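Local coordinates for protein apicoplast TIC22, putative (Plasmodium falciparum 3D7, PDB 4E6Z) that acts as an essential chaperone for protein import into the apicoplast, as a member of the Tic22 family, at residues V79-N84 with C100-C105; Y139-E144 with I164-I169. All blocks are in the same frame, centred on the assembly; numbering follows the deposited sequence.

Interaction 1 (V79-N84 with C100-C105); sequences VFLITN and CYMFLC. With GOL (glycerol), chain B.
Phe80 and Phe103 form a single antiparallel hydrogen-bonded pair in which each residue donates through its N and accepts through its O. Phe80 N donates to Phe103 O at 2.7 Å, and Phe103 N returns a nearly straight bond to Phe80 O (2.8 Å, 173° at the hydrogen). Both donors lie in the plane of the carbonyl they meet. The strands, running at 141° to each other, then diverge, and a glycerol, probably from the crystallisation liquor, takes up the next backbone groups. Ile82 N donates to glycerol O3 (2.8 Å), Ile82 O accepts from glycerol O2 (2.6 Å), and Tyr101 N reaches glycerol O1 weakly at 2.6 Å. Tyr90 N also bonds to this glycerol. Apolar residues fill both sides of the pair. Val79 CG1, set anti to the backbone N (chi1 176°), meets CB of selenomethionine Met102 at 3.6 Å, and Leu81 lies alongside Met102, pointing the same way. With Phe80 and Phe103, Ile82 lies on the other side, its CD1 coming obliquely to Phe103 CE2 (3.9 Å). Branched and aromatic residues suit strands whose sides are both buried. The Tyr101 hydroxyl is satisfied by Glu94, and Leu104 O by Ser263 OG. Strand 79-83 pairs along its other edge with strand 129-134, through Val79, Leu81 and Thr83, while strand 100-103 bonds to strand 164-169, so the Phe pair joins two small sheets. Ile82 and Phe103 pack on helix 106-119, whose N-cap is Cys105, and the ring of Phe80 meets that of Tyr266, nearly perpendicular, on helix 261-272.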
ATOM      1  N   VAL A  79       2.340  -4.946   3.775  1.00 37.22           N
ATOM      2  CA  VAL A  79       1.822  -3.918   4.670  1.00 34.55           C
ATOM      3  C   VAL A  79       2.631  -3.959   5.965  1.00 43.83           C
ATOM      4  O   VAL A  79       3.022  -5.035   6.431  1.00 37.21           O
ATOM      5  CB  VAL A  79       0.334  -4.134   4.987  1.00 39.20           C
ATOM      6  CG1 VAL A  79      -0.156  -3.103   6.013  1.00 35.58           C
ATOM      7  CG2 VAL A  79      -0.488  -4.074   3.716  1.00 42.42           C
ATOM      8  N   PHE A  80       2.885  -2.792   6.546  1.00 38.51           N
ATOM      9  CA  PHE A  80       3.792  -2.706   7.682  1.00 37.88           C
ATOM     10  C   PHE A  80       3.141  -2.147   8.937  1.00 35.92           C
ATOM     11  O   PHE A  80       2.369  -1.194   8.882  1.00 36.91           O
ATOM     12  CB  PHE A  80       5.033  -1.894   7.312  1.00 28.62           C
ATOM     13  CG  PHE A  80       5.778  -2.449   6.137  1.00 34.40           C
ATOM     14  CD1 PHE A  80       6.811  -3.354   6.315  1.00 34.67           C
ATOM     15  CD2 PHE A  80       5.423  -2.086   4.846  1.00 36.34           C
ATOM     16  CE1 PHE A  80       7.489  -3.878   5.225  1.00 45.00           C
ATOM     17  CE2 PHE A  80       6.093  -2.606   3.757  1.00 30.78           C
ATOM     18  CZ  PHE A  80       7.130  -3.500   3.945  1.00 39.01           C
ATOM     19  N   LEU A  81       3.461  -2.765  10.070  1.00 43.58           N
ATOM     20  CA  LEU A  81       2.973  -2.307  11.361  1.00 40.09           C
ATOM     21  C   LEU A  81       4.130  -2.156  12.333  1.00 30.99           C
ATOM     22  O   LEU A  81       5.199  -2.734  12.143  1.00 38.00           O
ATOM     23  CB  LEU A  81       1.948  -3.284  11.937  1.00 42.28           C
ATOM     24  CG  LEU A  81       0.618  -3.503  11.216  1.00 51.76           C
ATOM     25  CD1 LEU A  81       0.777  -4.553  10.142  1.00 54.74           C
ATOM     26  CD2 LEU A  81      -0.447  -3.939  12.203  1.00 65.91           C
ATOM     27  N   ILE A  82       3.919  -1.368  13.376  1.00 35.79           N
ATOM     28  CA  ILE A  82       4.898  -1.263  14.445  1.00 35.22           C
ATOM     29  C   ILE A  82       4.398  -2.135  15.593  1.00 39.36           C
ATOM     30  O   ILE A  82       3.235  -2.055  15.983  1.00 36.59           O
ATOM     31  CB  ILE A  82       5.114   0.198  14.896  1.00 39.54           C
ATOM     32  CG1 ILE A  82       5.819   1.000  13.798  1.00 41.47           C
ATOM     33  CG2 ILE A  82       5.951   0.246  16.164  1.00 38.61           C
ATOM     34  CD1 ILE A  82       5.014   1.174  12.538  1.00 50.72           C
ATOM     35  N   THR A  83       5.264  -2.994  16.111  1.00 40.34           N
ATOM     36  CA  THR A  83       4.845  -3.944  17.132  1.00 42.51           C
ATOM     37  C   THR A  83       5.880  -4.060  18.231  1.00 43.27           C
ATOM     38  O   THR A  83       7.004  -3.574  18.088  1.00 40.49           O
ATOM     39  CB  THR A  83       4.644  -5.353  16.534  1.00 43.25           C
ATOM     40  OG1 THR A  83       5.915  -5.903  16.159  1.00 40.86           O
ATOM     41  CG2 THR A  83       3.732  -5.304  15.312  1.00 37.76           C
ATOM     42  N   ASN A  84       5.498  -4.714  19.327  1.00 47.16           N
ATOM     43  CA  ASN A  84       6.465  -5.167  20.314  1.00 42.67           C
ATOM     44  C   ASN A  84       7.142  -6.422  19.774  1.00 49.50           C
ATOM     45  O   ASN A  84       6.881  -6.833  18.642  1.00 47.20           O
ATOM     46  CB  ASN A  84       5.800  -5.434  21.673  1.00 44.93           C
ATOM     47  CG  ASN A  84       4.726  -6.512  21.607  1.00 48.77           C
ATOM     48  OD1 ASN A  84       4.704  -7.336  20.694  1.00 51.02           O
ATOM     49  ND2 ASN A  84       3.831  -6.509  22.586  1.00 50.46           N
ATOM     50  N   CYS A 100      -5.365   0.971  15.257  1.00 51.45           N
ATOM     51  CA  CYS A 100      -4.037   0.502  14.889  1.00 46.89           C
ATOM     52  C   CYS A 100      -3.687   0.972  13.476  1.00 44.05           C
ATOM     53  O   CYS A 100      -4.559   1.090  12.620  1.00 48.06           O
ATOM     54  CB  CYS A 100      -3.930  -1.023  15.014  1.00 45.53           C
ATOM     55  SG  CYS A 100      -3.873  -1.617  16.738  1.00 56.42           S
ATOM     56  N   TYR A 101      -2.407   1.244  13.251  1.00 39.84           N
ATOM     57  CA  TYR A 101      -1.937   1.812  11.994  1.00 36.88           C
ATOM     58  C   TYR A 101      -1.239   0.788  11.107  1.00 38.50           C
ATOM     59  O   TYR A 101      -0.350   0.067  11.550  1.00 36.85           O
ATOM     60  CB  TYR A 101      -0.997   2.985  12.275  1.00 36.89           C
ATOM     61  CG  TYR A 101      -1.696   4.158  12.918  1.00 53.68           C
ATOM     62  CD1 TYR A 101      -2.358   5.100  12.146  1.00 57.05           C
ATOM     63  CD2 TYR A 101      -1.709   4.316  14.298  1.00 61.51           C
ATOM     64  CE1 TYR A 101      -3.009   6.172  12.727  1.00 67.17           C
ATOM     65  CE2 TYR A 101      -2.357   5.386  14.891  1.00 68.06           C
ATOM     66  CZ  TYR A 101      -3.007   6.310  14.098  1.00 72.55           C
ATOM     67  OH  TYR A 101      -3.652   7.380  14.672  1.00 82.24           O
HETATM   68  N   MSE A 102      -1.654   0.733   9.849  1.00 37.20           N
HETATM   69  CA  MSE A 102      -1.027  -0.144   8.873  1.00 41.60           C
HETATM   70  C   MSE A 102      -0.499   0.691   7.712  1.00 38.54           C
HETATM   71  O   MSE A 102      -1.245   1.452   7.103  1.00 39.83           O
HETATM   72  CB  MSE A 102      -2.040  -1.159   8.364  1.00 42.52           C
HETATM   73  CG  MSE A 102      -2.728  -1.920   9.468  1.00 37.49           C
HETATM   74 SE   MSE A 102      -4.001  -3.225   8.797  1.00 52.46          SE
HETATM   75  CE  MSE A 102      -5.192  -2.037   7.801  1.00 49.70           C
ATOM     76  N   PHE A 103       0.791   0.564   7.421  1.00 40.33           N
ATOM     77  CA  PHE A 103       1.430   1.403   6.412  1.00 29.70           C
ATOM     78  C   PHE A 103       1.737   0.624   5.137  1.00 39.84           C
ATOM     79  O   PHE A 103       2.231  -0.502   5.187  1.00 35.90           O
ATOM     80  CB  PHE A 103       2.718   2.019   6.965  1.00 29.87           C
ATOM     81  CG  PHE A 103       2.508   2.876   8.185  1.00 36.19           C
ATOM     82  CD1 PHE A 103       2.312   4.241   8.062  1.00 34.39           C
ATOM     83  CD2 PHE A 103       2.505   2.312   9.456  1.00 32.22           C
ATOM     84  CE1 PHE A 103       2.114   5.033   9.178  1.00 36.39           C
ATOM     85  CE2 PHE A 103       2.311   3.100  10.582  1.00 41.76           C
ATOM     86  CZ  PHE A 103       2.116   4.465  10.444  1.00 41.40           C
ATOM     87  N   LEU A 104       1.437   1.228   3.991  1.00 40.14           N
ATOM     88  CA  LEU A 104       1.784   0.626   2.709  1.00 34.87           C
ATOM     89  C   LEU A 104       3.252   0.876   2.386  1.00 36.15           C
ATOM     90  O   LEU A 104       3.854   0.152   1.593  1.00 41.23           O
ATOM     91  CB  LEU A 104       0.878   1.157   1.597  1.00 26.31           C
ATOM     92  CG  LEU A 104      -0.484   0.463   1.508  1.00 34.57           C
ATOM     93  CD1 LEU A 104      -1.521   1.341   0.822  1.00 37.29           C
ATOM     94  CD2 LEU A 104      -0.352  -0.880   0.798  1.00 34.64           C
ATOM     95  N   CYS A 105       3.824   1.900   3.016  1.00 39.07           N
ATOM     96  CA  CYS A 105       5.237   2.233   2.835  1.00 31.88           C
ATOM     97  C   CYS A 105       5.991   2.047   4.142  1.00 42.67           C
ATOM     98  O   CYS A 105       5.629   2.641   5.157  1.00 39.73           O
ATOM     99  CB  CYS A 105       5.401   3.669   2.328  1.00 30.86           C
ATOM    100  SG  CYS A 105       7.118   4.239   2.207  1.00 48.46           S
TER
HETATM  101  C1  GOL B 301      -0.742   0.139  15.457  1.00 55.97           C
HETATM  102  O1  GOL B 301      -1.329   1.405  15.659  1.00 70.03           O
HETATM  103  C2  GOL B 301       0.739   0.331  15.196  1.00 49.91           C
HETATM  104  O2  GOL B 301       1.484  -0.143  16.296  1.00 50.25           O
HETATM  105  C3  GOL B 301       1.107  -0.443  13.946  1.00 44.08           C
HETATM  106  O3  GOL B 301       1.829   0.413  13.092  1.00 64.88           O

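Interaction 2 (Y139-E144 with I164-I169); sequences YELMKE and IYWKLI
Glu144 N donates to Glu140 O at 2.9 Å, a bond of the helical turn that carries Leu141 and Met142 and brings Glu144 near Trp166. This is helix-on-sheet packing: helix 139-144 crosses strand 164-169, an outer strand of a mixed sheet, at 135°, and no hydrogen bond links the two. Leu141 and Met142 share the contact, and Trp166 is their broadest partner. Leu141 CB rests over the pyrrole part of the Trp166 indole, 3.9 Å from CD1, while the Leu141 CD1 methyl makes a CH-pi contact, 4.0 Å from the centroid of the six-membered ring and 14° off the ring normal. The opposite face bears CG2 of Ile164, offset toward the rim, so the indole is sandwiched between two aliphatic groups. A branched leucine suits a broad flat ring, since CB and both methyls can lie across it together. The carboxylate of Glu144 hangs obliquely near the indole, its OE1 4.3 Å from NE1, too far for a hydrogen bond but probably a favourable polar neighbour. Flexible and unbranched, selenomethionine Met142 reaches farther along the strand: its CG passes Trp166 O, and chi2, extended at 160°, carries SE on to Leu168 CB at 4.3 Å.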
ATOM      1  N   TYR A 139      -6.889  -6.454   4.337  1.00 51.06           N
ATOM      2  CA  TYR A 139      -8.258  -6.382   3.846  1.00 63.28           C
ATOM      3  C   TYR A 139      -9.175  -7.220   4.730  1.00 62.81           C
ATOM      4  O   TYR A 139     -10.277  -6.798   5.075  1.00 60.84           O
ATOM      5  CB  TYR A 139      -8.328  -6.860   2.395  1.00 75.63           C
ATOM      6  CG  TYR A 139      -9.699  -6.743   1.766  1.00 86.60           C
ATOM      7  CD1 TYR A 139     -10.315  -7.846   1.187  1.00 91.28           C
ATOM      8  CD2 TYR A 139     -10.375  -5.531   1.752  1.00 90.72           C
ATOM      9  CE1 TYR A 139     -11.566  -7.740   0.606  1.00 96.83           C
ATOM     10  CE2 TYR A 139     -11.626  -5.417   1.177  1.00 96.10           C
ATOM     11  CZ  TYR A 139     -12.218  -6.523   0.606  1.00100.86           C
ATOM     12  OH  TYR A 139     -13.463  -6.410   0.034  1.00105.71           O
ATOM     13  N   GLU A 140      -8.708  -8.410   5.096  1.00 67.86           N
ATOM     14  CA  GLU A 140      -9.447  -9.274   6.009  1.00 69.91           C
ATOM     15  C   GLU A 140      -9.715  -8.563   7.332  1.00 64.51           C
ATOM     16  O   GLU A 140     -10.750  -8.776   7.959  1.00 67.77           O
ATOM     17  CB  GLU A 140      -8.677 -10.572   6.257  1.00 73.34           C
ATOM     18  CG  GLU A 140      -8.463 -11.412   5.008  1.00 82.06           C
ATOM     19  CD  GLU A 140      -7.585 -12.625   5.260  1.00 92.10           C
ATOM     20  OE1 GLU A 140      -6.973 -12.704   6.348  1.00 93.65           O
ATOM     21  OE2 GLU A 140      -7.507 -13.498   4.368  1.00 94.89           O
ATOM     22  N   LEU A 141      -8.783  -7.709   7.744  1.00 62.57           N
ATOM     23  CA  LEU A 141      -8.916  -6.970   8.994  1.00 58.86           C
ATOM     24  C   LEU A 141      -9.950  -5.853   8.893  1.00 61.38           C
ATOM     25  O   LEU A 141     -10.889  -5.795   9.686  1.00 68.20           O
ATOM     26  CB  LEU A 141      -7.562  -6.403   9.431  1.00 54.36           C
ATOM     27  CG  LEU A 141      -6.551  -7.429   9.952  1.00 59.06           C
ATOM     28  CD1 LEU A 141      -5.220  -6.764  10.270  1.00 60.24           C
ATOM     29  CD2 LEU A 141      -7.100  -8.149  11.180  1.00 57.59           C
HETATM   30  N   MSE A 142      -9.773  -4.969   7.919  1.00 90.01           N
HETATM   31  CA  MSE A 142     -10.694  -3.853   7.717  1.00 90.06           C
HETATM   32  C   MSE A 142     -12.120  -4.347   7.503  1.00 93.44           C
HETATM   33  O   MSE A 142     -13.078  -3.711   7.941  1.00 92.71           O
HETATM   34  CB  MSE A 142     -10.251  -3.015   6.518  1.00 82.63           C
HETATM   35  CG  MSE A 142      -8.811  -2.553   6.592  1.00 83.55           C
HETATM   36 SE   MSE A 142      -8.116  -2.041   4.854  1.00 95.77          SE
HETATM   37  CE  MSE A 142      -9.269  -0.510   4.497  1.00143.47           C
ATOM     38  N   LYS A 143     -12.247  -5.483   6.825  1.00 98.69           N
ATOM     39  CA  LYS A 143     -13.546  -6.069   6.510  1.00102.89           C
ATOM     40  C   LYS A 143     -14.171  -6.728   7.734  1.00106.99           C
ATOM     41  O   LYS A 143     -15.332  -6.481   8.062  1.00109.03           O
ATOM     42  CB  LYS A 143     -13.397  -7.099   5.392  1.00104.24           C
ATOM     43  CG  LYS A 143     -14.686  -7.804   5.011  1.00110.66           C
ATOM     44  CD  LYS A 143     -14.398  -9.054   4.195  1.00113.00           C
ATOM     45  CE  LYS A 143     -13.486  -8.743   3.021  1.00112.76           C
ATOM     46  NZ  LYS A 143     -13.087  -9.974   2.286  1.00110.82           N
ATOM     47  N   GLU A 144     -13.392  -7.575   8.400  1.00107.74           N
ATOM     48  CA  GLU A 144     -13.834  -8.250   9.615  1.00109.09           C
ATOM     49  C   GLU A 144     -14.281  -7.253  10.683  1.00106.41           C
ATOM     50  O   GLU A 144     -15.041  -7.599  11.591  1.00110.70           O
ATOM     51  CB  GLU A 144     -12.711  -9.141  10.149  1.00115.26           C
ATOM     52  CG  GLU A 144     -12.668  -9.274  11.658  1.00120.35           C
ATOM     53  CD  GLU A 144     -11.259  -9.152  12.200  1.00127.85           C
ATOM     54  OE1 GLU A 144     -10.808  -8.009  12.429  1.00130.82           O
ATOM     55  OE2 GLU A 144     -10.600 -10.196  12.393  1.00129.97           O
ATOM     56  N   ILE A 164     -11.016  -2.992  17.465  1.00 79.28           N
ATOM     57  CA  ILE A 164      -9.915  -2.209  16.922  1.00 70.40           C
ATOM     58  C   ILE A 164     -10.198  -1.741  15.501  1.00 66.22           C
ATOM     59  O   ILE A 164     -10.567  -2.534  14.638  1.00 69.03           O
ATOM     60  CB  ILE A 164      -8.602  -3.014  16.922  1.00 66.96           C
ATOM     61  CG1 ILE A 164      -8.195  -3.372  18.353  1.00 68.78           C
ATOM     62  CG2 ILE A 164      -7.498  -2.234  16.218  1.00 61.03           C
ATOM     63  CD1 ILE A 164      -6.940  -4.216  18.436  1.00 61.51           C
ATOM     64  N   TYR A 165     -10.025  -0.446  15.267  1.00 65.77           N
ATOM     65  CA  TYR A 165     -10.125   0.102  13.922  1.00 58.97           C
ATOM     66  C   TYR A 165      -8.763   0.071  13.232  1.00 55.49           C
ATOM     67  O   TYR A 165      -7.855   0.823  13.587  1.00 58.56           O
ATOM     68  CB  TYR A 165     -10.682   1.528  13.953  1.00 65.92           C
ATOM     69  CG  TYR A 165     -10.707   2.198  12.596  1.00 73.71           C
ATOM     70  CD1 TYR A 165     -11.531   1.726  11.583  1.00 76.14           C
ATOM     71  CD2 TYR A 165      -9.909   3.302  12.329  1.00 77.61           C
ATOM     72  CE1 TYR A 165     -11.557   2.332  10.341  1.00 76.19           C
ATOM     73  CE2 TYR A 165      -9.929   3.916  11.090  1.00 80.00           C
ATOM     74  CZ  TYR A 165     -10.754   3.426  10.100  1.00 81.78           C
ATOM     75  OH  TYR A 165     -10.777   4.035   8.864  1.00 90.00           O
ATOM     76  N   TRP A 166      -8.629  -0.813  12.250  1.00 48.38           N
ATOM     77  CA  TRP A 166      -7.389  -0.948  11.498  1.00 53.52           C
ATOM     78  C   TRP A 166      -7.325   0.089  10.381  1.00 54.48           C
ATOM     79  O   TRP A 166      -8.045  -0.010   9.391  1.00 57.64           O
ATOM     80  CB  TRP A 166      -7.274  -2.361  10.927  1.00 52.51           C
ATOM     81  CG  TRP A 166      -7.278  -3.413  11.989  1.00 60.75           C
ATOM     82  CD1 TRP A 166      -8.359  -4.108  12.461  1.00 63.25           C
ATOM     83  CD2 TRP A 166      -6.146  -3.884  12.727  1.00 62.10           C
ATOM     84  NE1 TRP A 166      -7.964  -4.988  13.441  1.00 66.49           N
ATOM     85  CE2 TRP A 166      -6.610  -4.868  13.625  1.00 65.11           C
ATOM     86  CE3 TRP A 166      -4.783  -3.571  12.715  1.00 59.77           C
ATOM     87  CZ2 TRP A 166      -5.762  -5.539  14.501  1.00 60.38           C
ATOM     88  CZ3 TRP A 166      -3.941  -4.236  13.588  1.00 61.21           C
ATOM     89  CH2 TRP A 166      -4.433  -5.210  14.466  1.00 59.23           C
ATOM     90  N   LYS A 167      -6.460   1.084  10.554  1.00 51.10           N
ATOM     91  CA  LYS A 167      -6.358   2.200   9.617  1.00 45.08           C
ATOM     92  C   LYS A 167      -5.203   2.019   8.634  1.00 44.89           C
ATOM     93  O   LYS A 167      -4.040   1.961   9.030  1.00 46.69           O
ATOM     94  CB  LYS A 167      -6.198   3.513  10.383  1.00 52.11           C
ATOM     95  CG  LYS A 167      -6.009   4.736   9.512  1.00 58.12           C
ATOM     96  CD  LYS A 167      -5.720   5.968  10.360  1.00 73.17           C
ATOM     97  CE  LYS A 167      -6.946   6.404  11.144  1.00 86.23           C
ATOM     98  NZ  LYS A 167      -8.037   6.878  10.247  1.00 97.01           N
ATOM     99  N   LEU A 168      -5.537   1.935   7.350  1.00 40.61           N
ATOM    100  CA  LEU A 168      -4.531   1.770   6.307  1.00 43.69           C
ATOM    101  C   LEU A 168      -3.985   3.130   5.877  1.00 42.97           C
ATOM    102  O   LEU A 168      -4.750   4.041   5.563  1.00 49.93           O
ATOM    103  CB  LEU A 168      -5.132   1.027   5.109  1.00 43.39           C
ATOM    104  CG  LEU A 168      -4.221   0.674   3.927  1.00 46.12           C
ATOM    105  CD1 LEU A 168      -3.141  -0.315   4.334  1.00 38.84           C
ATOM    106  CD2 LEU A 168      -5.044   0.118   2.775  1.00 49.64           C
ATOM    107  N   ILE A 169      -2.663   3.262   5.867  1.00 39.12           N
ATOM    108  CA  ILE A 169      -2.013   4.509   5.473  1.00 43.66           C
ATOM    109  C   ILE A 169      -1.239   4.374   4.161  1.00 40.29           C
ATOM    110  O   ILE A 169      -0.199   3.714   4.117  1.00 39.00           O
ATOM    111  CB  ILE A 169      -1.019   4.982   6.552  1.00 44.74           C
ATOM    112  CG1 ILE A 169      -1.660   4.928   7.940  1.00 50.08           C
ATOM    113  CG2 ILE A 169      -0.512   6.382   6.227  1.00 37.01           C
ATOM    114  CD1 ILE A 169      -2.892   5.789   8.070  1.00 57.04           C
TER

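Strands 97-103 and 164-169 are parallel neighbours in one mixed sheet, so the two interactions use adjoining elements. Met102 N and O probably bond to Lys167 O and Ile169 N, while CB of Cys100 lies over the indole of Trp166 near CZ3, on the face away from Leu141. Interaction 1 is buried and combines two backbone hydrogen bonds with apolar packing on both sides, with a glycerol where the strands part. Interaction 2 lies nearer the surface, where a helix covers the outer strand by side-chain packing alone and its partly exposed residues include a carboxylate. Their centres are 11 Å apart, and interaction 1 closes in sequence before interaction 2 opens.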